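Local coordinates for protein acyl-CoA dehydrogenase (Mycobacterium thermoresistibile, PDB 3NF4) that binds flavin adenine dinucleotide and probably catalyses the alpha,beta-dehydrogenation of an acyl-CoA thioester, as other acyl-CoA dehydrogenases do, at residues 260-265 with 298-303. Residues are numbered along the deposited sequence; the frame is centred on the assembly and turned at random.
Sequences GLAQAA and AAVATA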
loop_
_atom_site.group_PDB
_atom_site.type_symbol
_atom_site.label_atom_id
_atom_site.label_comp_id
_atom_site.label_asym_id
_atom_site.label_seq_id
_atom_site.Cartn_x
_atom_site.Cartn_y
_atom_site.Cartn_z
ATOM N N GLY A 260 -18.663 7.753 8.110
ATOM C CA GLY A 260 -18.957 8.827 9.087
ATOM C C GLY A 260 -17.979 8.795 10.251
ATOM O O GLY A 260 -17.639 9.837 10.793
ATOM N N LEU A 261 -17.528 7.588 10.630
ATOM C CA LEU A 261 -16.432 7.429 11.600
ATOM C C LEU A 261 -15.113 8.010 11.055
ATOM O O LEU A 261 -14.388 8.723 11.786
ATOM C CB LEU A 261 -16.220 5.937 11.957
ATOM C CG LEU A 261 -15.099 5.638 12.960
ATOM C CD1 LEU A 261 -15.276 6.366 14.350
ATOM C CD2 LEU A 261 -14.895 4.124 13.142
ATOM N N ALA A 262 -14.789 7.705 9.790
ATOM C CA ALA A 262 -13.633 8.360 9.155
ATOM C C ALA A 262 -13.781 9.895 9.084
ATOM O O ALA A 262 -12.826 10.606 9.349
ATOM C CB ALA A 262 -13.365 7.800 7.749
ATOM N N GLN A 263 -14.960 10.401 8.717
ATOM C CA GLN A 263 -15.178 11.859 8.659
ATOM C C GLN A 263 -14.989 12.512 10.042
ATOM O O GLN A 263 -14.387 13.588 10.142
ATOM C CB GLN A 263 -16.557 12.196 8.079
ATOM C CG GLN A 263 -16.933 13.694 8.042
ATOM C CD GLN A 263 -16.065 14.513 7.050
ATOM O OE1 GLN A 263 -15.892 14.157 5.871
ATOM N NE2 GLN A 263 -15.533 15.614 7.540
ATOM N N ALA A 264 -15.513 11.886 11.091
ATOM C CA ALA A 264 -15.298 12.386 12.466
ATOM C C ALA A 264 -13.800 12.495 12.849
ATOM O O ALA A 264 -13.378 13.453 13.462
ATOM C CB ALA A 264 -16.019 11.488 13.463
ATOM N N ALA A 265 -13.009 11.498 12.484
ATOM C CA ALA A 265 -11.571 11.472 12.782
ATOM C C ALA A 265 -10.834 12.494 11.908
ATOM O O ALA A 265 -9.896 13.138 12.367
ATOM C CB ALA A 265 -11.007 10.073 12.587
ATOM N N ALA A 298 -8.918 12.679 0.652
ATOM C CA ALA A 298 -9.182 11.860 -0.531
ATOM C C ALA A 298 -9.864 10.502 -0.209
ATOM O O ALA A 298 -10.818 10.075 -0.901
ATOM C CB ALA A 298 -7.888 11.614 -1.300
ATOM N N ALA A 299 -9.395 9.845 0.851
ATOM C CA ALA A 299 -9.976 8.571 1.266
ATOM C C ALA A 299 -11.451 8.702 1.693
ATOM O O ALA A 299 -12.299 7.891 1.263
ATOM C CB ALA A 299 -9.092 7.878 2.377
ATOM N N VAL A 300 -11.767 9.702 2.522
ATOM C CA VAL A 300 -13.159 9.945 2.912
ATOM C C VAL A 300 -14.062 10.287 1.702
ATOM O O VAL A 300 -15.152 9.707 1.557
ATOM C CB VAL A 300 -13.312 11.026 4.022
ATOM C CG1 VAL A 300 -14.783 11.113 4.496
ATOM C CG2 VAL A 300 -12.391 10.744 5.238
ATOM N N ALA A 301 -13.611 11.177 0.814
ATOM C CA ALA A 301 -14.465 11.612 -0.291
ATOM C C ALA A 301 -14.770 10.419 -1.225
ATOM O O ALA A 301 -15.913 10.211 -1.668
ATOM C CB ALA A 301 -13.807 12.794 -1.076
ATOM N N THR A 302 -13.730 9.660 -1.523
ATOM C CA THR A 302 -13.815 8.467 -2.339
ATOM C C THR A 302 -14.781 7.394 -1.742
ATOM O O THR A 302 -15.567 6.786 -2.469
ATOM C CB THR A 302 -12.399 7.898 -2.483
ATOM O OG1 THR A 302 -11.658 8.761 -3.358
ATOM C CG2 THR A 302 -12.418 6.518 -3.066
ATOM N N ALA A 303 -14.736 7.179 -0.434
ATOM C CA ALA A 303 -15.650 6.228 0.210
ATOM C C ALA A 303 -17.116 6.710 0.146
ATOM O O ALA A 303 -18.018 5.912 -0.117
ATOM C CB ALA A 303 -15.204 5.964 1.644
#
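Val300 points its two methyl groups at helix 247-274, where they meet the adjacent residues Ala262 and Gln263. CG2 rests on the methyl of Ala262, with Val300 CG2 and Ala262 CB 4.0 Å apart, and also comes within 4.1 Å of the backbone oxygen, Ala262 O. The other branch packs against Gln263: Val300 CG1 lies 3.5 Å from Gln263 OE1 and 4.1 Å from Gln263 CB, in van der Waals contact. With CG1 anti to the valine's backbone N (chi1 -173°) and CG2 beside that N, the fork divides its branches between the two partners. Gln263 leaves its helix with CG anti to its own N and then bends at chi2 (67°), and the bent chain carries OE1 to the valine; the two side chains cross at about a right angle.

The example illustrates how one branched side chain can bridge two helices, touching a small residue with one methyl and a long polar one with the other. No hydrogen bond joins the two segments themselves, and the Gln263 and Val300 CA atoms are 6.4 Å apart. Gln263 OE1 nevertheless accepts a hydrogen bond from Arg304, one turn beyond Val300 on helix 289-315, which ties the two helices by a polar link as well, while NE2 makes a weak one to Asp267.

Both segments belong to the helical C-terminal domain of the acyl-CoA dehydrogenase fold. Ala265, Ala299 and Ala303 pack on helix 321-346, Leu261 and Ala264 meet helix 357-367, and here helix 289-315 meets helix 247-274 through Val300 and a second subunit through Ala298, Ala301 and Thr302.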